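Local coordinates for protein O-methyltransferase (Burkholderia thailandensis, PDB 3MCZ) that probably transfers methyl groups from S-adenosylmethionine to an oxygen atom of an unidentified substrate, working as a dimer, at residues L49-Q54 and Y102-S107; D109-I114 and M160-Q165; D123-L128 and S304-V309. All coordinates share one frame; numbering follows the deposited sequence.

Contact 1: residues L49-Q54 and Y102-S107; sequences LFDLTQ and YLTTTS
Asp51 and Thr104 bring the two backbones closest, CA to CA 5.4 Å, where the short, weakly bonded helical turn 49-52 meets the chain just leaving helix 97-103 and entering a type I turn from Thr104 to Ser107. The Asp51 carboxylate carries the polar half of the contact by gripping Thr105 twice. Its OD1 accepts the backbone N of Thr105 at 3.0 Å through the syn lone pair, nearly straight at 172°, while OD2 takes the hydroxyl OG1 of Thr105 in a very short bond of 2.5 Å. That hydroxyl is within reach because chi1 of Thr105, 63°, sets OG1 between its own backbone N and carbonyl carbon. A water donates both to Asp51 OD1 and to Leu103 O. On the buried side Phe50 and Leu103 run side by side, pointing the same way, with Phe50 CE2 3.9 Å from Leu103 CD1; Leu28 of the second subunit also packs on Leu103. Towards the surface, Thr104 CG2 rests 3.8 Å from Gln54 CG, and the Gln54 amide donates from NE2 to Glu100. Both segments belong to the dimerisation domain of the O-methyltransferase family. Two bonds to one residue fix the rotation of the Asp51 carboxylate, and the donors around it would be expected to favour its charged form.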
# COMPACT_ATOMS: atom_id res chain seq x y z
N LEU A 49 -10.97 -3.93 16.23
CA LEU A 49 -10.76 -5.34 16.56
C LEU A 49 -9.84 -5.49 17.76
O LEU A 49 -10.03 -6.36 18.61
CB LEU A 49 -10.17 -6.06 15.34
CG LEU A 49 -9.83 -7.54 15.50
CD1 LEU A 49 -11.08 -8.38 15.78
CD2 LEU A 49 -9.10 -8.05 14.25
N PHE A 50 -8.84 -4.62 17.85
CA PHE A 50 -7.81 -4.75 18.88
C PHE A 50 -8.27 -4.39 20.30
O PHE A 50 -7.59 -4.72 21.30
CB PHE A 50 -6.57 -3.95 18.50
CG PHE A 50 -5.98 -4.35 17.20
CD1 PHE A 50 -5.51 -5.63 17.00
CD2 PHE A 50 -5.90 -3.43 16.13
CE1 PHE A 50 -4.94 -5.99 15.77
CE2 PHE A 50 -5.34 -3.79 14.91
CZ PHE A 50 -4.86 -5.08 14.73
N ASP A 51 -9.42 -3.73 20.40
CA ASP A 51 -10.04 -3.48 21.68
C ASP A 51 -10.59 -4.79 22.23
O ASP A 51 -10.56 -5.01 23.44
CB ASP A 51 -11.17 -2.44 21.54
CG ASP A 51 -10.65 -1.01 21.52
OD1 ASP A 51 -9.50 -0.78 21.09
OD2 ASP A 51 -11.39 -0.10 21.94
N LEU A 52 -11.11 -5.65 21.35
CA LEU A 52 -11.61 -6.97 21.78
C LEU A 52 -10.48 -7.89 22.25
O LEU A 52 -10.62 -8.61 23.25
CB LEU A 52 -12.41 -7.67 20.67
CG LEU A 52 -13.18 -8.94 21.08
CD1 LEU A 52 -14.35 -8.63 22.03
CD2 LEU A 52 -13.66 -9.69 19.85
N THR A 53 -9.36 -7.84 21.53
CA THR A 53 -8.23 -8.71 21.79
C THR A 53 -7.25 -8.15 22.85
O THR A 53 -6.13 -8.64 22.96
CB THR A 53 -7.48 -9.06 20.45
OG1 THR A 53 -7.17 -7.86 19.73
CG2 THR A 53 -8.35 -9.93 19.56
N GLN A 54 -7.67 -7.16 23.64
CA GLN A 54 -6.91 -6.75 24.83
C GLN A 54 -6.79 -7.91 25.81
O GLN A 54 -5.83 -8.00 26.59
CB GLN A 54 -7.56 -5.56 25.53
CG GLN A 54 -7.26 -4.21 24.85
CD GLN A 54 -7.84 -3.04 25.63
OE1 GLN A 54 -9.06 -2.95 25.82
NE2 GLN A 54 -6.96 -2.14 26.11
N TYR A 102 -0.37 1.22 20.81
CA TYR A 102 -0.69 2.20 19.74
C TYR A 102 -2.00 1.97 19.03
O TYR A 102 -2.48 2.84 18.32
CB TYR A 102 0.45 2.24 18.71
CG TYR A 102 1.79 2.63 19.29
CD1 TYR A 102 2.07 3.94 19.67
CD2 TYR A 102 2.79 1.69 19.45
CE1 TYR A 102 3.32 4.30 20.21
CE2 TYR A 102 4.05 2.03 19.99
CZ TYR A 102 4.31 3.33 20.35
OH TYR A 102 5.54 3.64 20.87
N LEU A 103 -2.61 0.80 19.21
CA LEU A 103 -3.78 0.45 18.40
C LEU A 103 -5.03 0.13 19.24
O LEU A 103 -6.03 -0.36 18.70
CB LEU A 103 -3.44 -0.74 17.50
CG LEU A 103 -2.34 -0.51 16.45
CD1 LEU A 103 -2.07 -1.83 15.67
CD2 LEU A 103 -2.72 0.67 15.53
N THR A 104 -4.97 0.40 20.54
CA THR A 104 -6.13 0.28 21.41
C THR A 104 -6.70 1.67 21.70
O THR A 104 -5.95 2.60 22.02
CB THR A 104 -5.77 -0.44 22.75
OG1 THR A 104 -4.69 0.22 23.42
CG2 THR A 104 -5.40 -1.90 22.47
N THR A 105 -8.02 1.81 21.58
CA THR A 105 -8.66 3.13 21.66
C THR A 105 -8.45 3.84 23.02
O THR A 105 -8.47 5.06 23.11
CB THR A 105 -10.18 3.03 21.41
OG1 THR A 105 -10.76 2.25 22.45
CG2 THR A 105 -10.50 2.38 20.09
N THR A 106 -8.22 3.05 24.06
CA THR A 106 -8.06 3.57 25.40
C THR A 106 -6.62 4.00 25.69
O THR A 106 -6.36 4.54 26.76
CB THR A 106 -8.47 2.49 26.44
OG1 THR A 106 -7.85 1.22 26.11
CG2 THR A 106 -9.98 2.30 26.44
N SER A 107 -5.68 3.75 24.77
CA SER A 107 -4.29 4.07 25.07
C SER A 107 -4.02 5.53 24.83
O SER A 107 -4.40 6.07 23.79
CB SER A 107 -3.30 3.26 24.26
OG SER A 107 -1.99 3.82 24.39
O HOH W 1 -8.60 -0.89 18.44
O HOH W 2 -7.68 -0.64 28.77

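Contact 2: residues D109-I114 and M160-Q165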
# COMPACT_ATOMS: atom_id res chain seq x y z
N ASP A 109 -1.37 6.57 23.79
CA ASP A 109 -0.52 6.63 22.61
C ASP A 109 -1.24 6.16 21.35
O ASP A 109 -0.61 6.01 20.31
CB ASP A 109 0.71 5.75 22.81
CG ASP A 109 1.64 6.27 23.88
OD1 ASP A 109 1.74 7.51 24.04
OD2 ASP A 109 2.30 5.42 24.54
N TYR A 110 -2.55 5.98 21.43
CA TYR A 110 -3.35 5.49 20.31
C TYR A 110 -3.11 6.29 19.04
O TYR A 110 -3.21 7.51 19.06
CB TYR A 110 -4.82 5.58 20.68
CG TYR A 110 -5.84 5.06 19.71
CD1 TYR A 110 -5.73 3.79 19.12
CD2 TYR A 110 -6.98 5.81 19.43
CE1 TYR A 110 -6.72 3.32 18.26
CE2 TYR A 110 -7.96 5.35 18.60
CZ TYR A 110 -7.84 4.11 18.01
OH TYR A 110 -8.84 3.66 17.16
N ILE A 111 -2.80 5.62 17.92
CA ILE A 111 -2.60 6.33 16.63
C ILE A 111 -3.82 6.24 15.71
O ILE A 111 -3.73 6.43 14.51
CB ILE A 111 -1.34 5.85 15.90
CG1 ILE A 111 -1.51 4.40 15.44
CG2 ILE A 111 -0.10 5.99 16.80
CD1 ILE A 111 -0.57 3.99 14.35
N GLY A 112 -4.99 5.99 16.28
CA GLY A 112 -6.21 5.89 15.47
C GLY A 112 -6.36 7.02 14.45
O GLY A 112 -6.58 6.77 13.26
N PRO A 113 -6.26 8.28 14.91
CA PRO A 113 -6.48 9.40 13.99
C PRO A 113 -5.57 9.39 12.76
O PRO A 113 -6.02 9.76 11.67
CB PRO A 113 -6.26 10.62 14.88
CG PRO A 113 -6.73 10.12 16.27
CD PRO A 113 -6.25 8.70 16.33
N ILE A 114 -4.31 9.01 12.94
CA ILE A 114 -3.35 8.92 11.85
C ILE A 114 -3.82 7.85 10.86
O ILE A 114 -3.89 8.11 9.65
CB ILE A 114 -1.92 8.54 12.39
CG1 ILE A 114 -1.35 9.65 13.30
CG2 ILE A 114 -0.92 8.22 11.21
CD1 ILE A 114 -0.05 9.26 14.05
N MSE A 160 -2.01 15.40 12.56
CA MSE A 160 -0.93 16.40 12.43
C MSE A 160 -0.40 16.76 13.82
O MSE A 160 0.81 16.96 13.99
CB MSE A 160 -1.39 17.67 11.71
CG MSE A 160 -1.70 17.52 10.25
SE MSE A 160 -0.30 16.65 9.26
CE MSE A 160 -0.98 14.81 9.12
N VAL A 161 -1.29 16.83 14.81
CA VAL A 161 -0.86 17.15 16.16
C VAL A 161 0.10 16.08 16.66
O VAL A 161 1.13 16.38 17.29
CB VAL A 161 -2.04 17.28 17.16
CG1 VAL A 161 -1.54 17.19 18.61
CG2 VAL A 161 -2.78 18.63 16.93
N ARG A 162 -0.24 14.84 16.38
CA ARG A 162 0.55 13.73 16.85
C ARG A 162 1.88 13.68 16.08
O ARG A 162 2.97 13.64 16.68
CB ARG A 162 -0.25 12.44 16.70
CG ARG A 162 0.43 11.24 17.24
CD ARG A 162 0.50 11.30 18.76
NE ARG A 162 1.17 10.12 19.29
CZ ARG A 162 0.62 8.91 19.39
NH1 ARG A 162 -0.64 8.70 19.02
NH2 ARG A 162 1.33 7.90 19.88
N LEU A 163 1.79 13.72 14.76
CA LEU A 163 2.96 13.59 13.90
C LEU A 163 3.94 14.77 14.07
O LEU A 163 5.14 14.60 13.86
CB LEU A 163 2.54 13.40 12.42
CG LEU A 163 1.91 12.04 12.08
CD1 LEU A 163 1.31 12.04 10.67
CD2 LEU A 163 2.91 10.88 12.23
N SER A 164 3.42 15.93 14.47
CA SER A 164 4.25 17.11 14.62
C SER A 164 5.01 17.19 15.95
O SER A 164 5.90 18.03 16.06
CB SER A 164 3.39 18.37 14.44
OG SER A 164 2.90 18.37 13.10
N GLN A 165 4.71 16.34 16.92
CA GLN A 165 5.27 16.52 18.28
C GLN A 165 6.80 16.61 18.38
O GLN A 165 7.33 17.39 19.18
CB GLN A 165 4.79 15.44 19.26
CG GLN A 165 5.07 15.75 20.73
CD GLN A 165 4.40 17.03 21.20
OE1 GLN A 165 3.23 17.27 20.89
NE2 GLN A 165 5.14 17.87 21.93
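Arg162 reaches from helix 150-172 to two successive backbone carbonyls, those of Asp109 and Tyr110, just ahead of helix 112-119. One bond runs from Arg162 NH2 to Asp109 O at 2.7 Å. The oxygen lies near the guanidinium plane, whereas the donor is tilted 34° from the plane of the carbonyl. Arg162 NH1 adds two weak bonds, one to the same Asp109 O and one to Tyr110 O at 2.8 Å, the latter bent to 121°. Asp109 O thus sits at the edge of the guanidinium between both terminal nitrogens. Ile111 crosses the arginine at about a right angle, its CG2 3.5 Å from Arg162 NH1. Nearer the helix, the Ile114 methyl CD1 lies across the aliphatic root of the arginine, 3.8 Å from Arg162 CG, and equally close to Leu163 CD2.

The arginine leaves its helix with CG anti to the backbone N (chi1 -176°) and then bends at chi2, which turns the guanidinium away from Ile114 toward the loop carbonyls. In the next shell, Tyr102 of helix 97-103 packs on Arg162, while the Asp109 carboxylate forms a salt bridge with Arg101. Val25 and Val29 of the second subunit cover Ile111 and Ile114. The contact thus joins the loop before helix 112-119 to helix 150-172, whose segment 160-165 falls in the O-methyltransferase family domain.

The arginine's direct partners here are neutral carbonyls; Asp109 OD1 stays 4.2 Å from Arg162 NH2, well out of the guanidinium plane, so its influence would be a general electrostatic one that probably steadies the positive charge.

Contact 3: residues D123-L128 and S304-V309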
# COMPACT_ATOMS: atom_id res chain seq x y z
N ASP A 123 -9.54 6.18 -1.81
CA ASP A 123 -10.18 6.38 -3.10
C ASP A 123 -9.61 7.54 -3.91
O ASP A 123 -9.92 7.69 -5.10
CB ASP A 123 -11.71 6.59 -2.92
CG ASP A 123 -12.39 5.43 -2.22
OD1 ASP A 123 -11.81 4.31 -2.24
OD2 ASP A 123 -13.51 5.63 -1.68
N ASN A 124 -8.80 8.40 -3.31
CA ASN A 124 -8.29 9.54 -4.05
C ASN A 124 -7.08 9.20 -4.95
O ASN A 124 -6.92 9.75 -6.04
CB ASN A 124 -7.94 10.66 -3.07
CG ASN A 124 -9.17 11.14 -2.31
OD1 ASN A 124 -10.32 10.79 -2.67
ND2 ASN A 124 -8.96 11.94 -1.29
N TRP A 125 -6.25 8.27 -4.46
CA TRP A 125 -4.99 7.93 -5.12
C TRP A 125 -5.13 7.34 -6.51
O TRP A 125 -4.38 7.75 -7.41
CB TRP A 125 -4.07 7.12 -4.14
CG TRP A 125 -3.42 8.09 -3.26
CD1 TRP A 125 -3.94 8.65 -2.14
CD2 TRP A 125 -2.14 8.74 -3.47
NE1 TRP A 125 -3.07 9.59 -1.63
CE2 TRP A 125 -1.97 9.68 -2.44
CE3 TRP A 125 -1.14 8.63 -4.45
CZ2 TRP A 125 -0.83 10.48 -2.32
CZ3 TRP A 125 0.01 9.43 -4.33
CH2 TRP A 125 0.15 10.35 -3.28
N PRO A 126 -6.12 6.47 -6.76
CA PRO A 126 -6.33 5.99 -8.10
C PRO A 126 -6.84 7.07 -9.05
O PRO A 126 -6.95 6.83 -10.25
CB PRO A 126 -7.39 4.90 -7.93
CG PRO A 126 -7.27 4.50 -6.56
CD PRO A 126 -7.00 5.76 -5.82
N ARG A 127 -7.13 8.26 -8.53
CA ARG A 127 -7.64 9.34 -9.38
C ARG A 127 -6.55 10.31 -9.73
O ARG A 127 -6.84 11.43 -10.18
CB ARG A 127 -8.83 10.03 -8.69
CG ARG A 127 -9.97 9.08 -8.48
CD ARG A 127 -11.13 9.69 -7.69
NE ARG A 127 -11.88 10.55 -8.59
CZ ARG A 127 -13.03 11.17 -8.31
NH1 ARG A 127 -13.61 11.05 -7.12
NH2 ARG A 127 -13.59 11.91 -9.26
N LEU A 128 -5.29 9.87 -9.60
CA LEU A 128 -4.17 10.66 -10.00
C LEU A 128 -4.30 11.28 -11.36
O LEU A 128 -3.93 12.44 -11.54
CB LEU A 128 -2.87 9.86 -10.00
CG LEU A 128 -1.96 9.99 -8.81
CD1 LEU A 128 -0.85 8.93 -8.89
CD2 LEU A 128 -1.32 11.44 -8.81
N SER A 304 6.07 15.87 -1.94
CA SER A 304 5.55 16.84 -2.92
C SER A 304 4.34 16.30 -3.67
O SER A 304 3.32 16.99 -3.81
CB SER A 304 6.61 17.25 -3.93
OG SER A 304 6.25 18.49 -4.52
N LEU A 305 4.45 15.06 -4.14
CA LEU A 305 3.34 14.41 -4.81
C LEU A 305 2.14 14.18 -3.89
O LEU A 305 0.99 14.32 -4.31
CB LEU A 305 3.82 13.09 -5.46
CG LEU A 305 2.76 12.34 -6.31
CD1 LEU A 305 2.38 13.19 -7.56
CD2 LEU A 305 3.23 10.95 -6.71
N HIS A 306 2.40 13.75 -2.65
CA HIS A 306 1.36 13.57 -1.64
C HIS A 306 0.54 14.86 -1.50
O HIS A 306 -0.70 14.85 -1.49
CB HIS A 306 2.05 13.16 -0.34
CG HIS A 306 1.14 12.61 0.71
ND1 HIS A 306 1.63 11.95 1.82
CD2 HIS A 306 -0.21 12.59 0.82
CE1 HIS A 306 0.61 11.57 2.58
NE2 HIS A 306 -0.51 11.96 2.01
N MSE A 307 1.23 15.98 -1.42
CA MSE A 307 0.56 17.27 -1.21
C MSE A 307 -0.21 17.69 -2.46
O MSE A 307 -1.29 18.23 -2.32
CB MSE A 307 1.57 18.36 -0.82
CG MSE A 307 2.21 18.16 0.56
SE MSE A 307 0.92 17.94 2.01
CE MSE A 307 -0.42 19.18 1.39
N MSE A 308 0.31 17.37 -3.64
CA MSE A 308 -0.40 17.58 -4.91
C MSE A 308 -1.68 16.75 -4.95
O MSE A 308 -2.73 17.22 -5.44
CB MSE A 308 0.52 17.20 -6.09
CG MSE A 308 -0.01 17.60 -7.45
SE MSE A 308 0.59 16.45 -8.81
CE MSE A 308 -0.73 15.25 -8.59
N VAL A 309 -1.65 15.52 -4.42
CA VAL A 309 -2.91 14.77 -4.37
C VAL A 309 -3.90 15.46 -3.40
O VAL A 309 -5.12 15.53 -3.71
CB VAL A 309 -2.70 13.28 -4.03
CG1 VAL A 309 -4.04 12.58 -3.71
CG2 VAL A 309 -1.94 12.59 -5.19
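Val309 is the bump and the indole of Trp125 the flat wall against it: Val309 CG2 stands 3.7 Å from the centroid of the six-membered ring, 13° off the ring normal, a CH-pi contact over one face. The valine's other methyl, CG1, lies by the pyrrole part of the indole, near the NE1-CE2 bond, 3.8 Å from Trp125 NE1. With CG1 anti to the backbone N (chi1 169°), the two branches spread along the indole instead of pressing on a single point. At the rim, Trp125 directs its edge toward the face of His306 in an offset edge-to-face pair, planes at 71° and centroids 5.8 Å apart, and Trp125 CH2 abuts His306 CA at 3.8 Å. The wall comes from a 3-10 turn in the linker between helices 112-119 and 128-132, and the bumps from helix 298-310 in the Rossmann-like methyltransferase domain. Arg36 of the second subunit packs on both Trp125 and His306, which places this joint at the dimer interface. Next to the valine, Leu128 CD2 enters the hollow bounded by Val309 CG2 at 3.8 Å, the selenomethionine methyl CE of Met308 at 3.9 Å and, more distantly, Leu305 CD1.

In the fold
From the N terminus, contact 1 closes first: 49-54 meets 102-107 after a loop of helices and the two-stranded sheet 86-89/92-95, all on the dimerisation side of the chain. Contact 2 opens directly afterwards, in series with it, and the two touch where Tyr102 O meets Ile111 N at 2.8 Å, a probable hydrogen bond. The loop of contact 2, 109-114 to 160-165, joins the start of helix 112-119 to helix 150-172. Contact 3 opens within that loop at 123-128 but closes only at 304-309, after most of the seven-stranded sheet, so contacts 2 and 3 cross; it ties the linker between helices 112-119 and 128-132 to helix 298-310. All three contacts touch the second subunit.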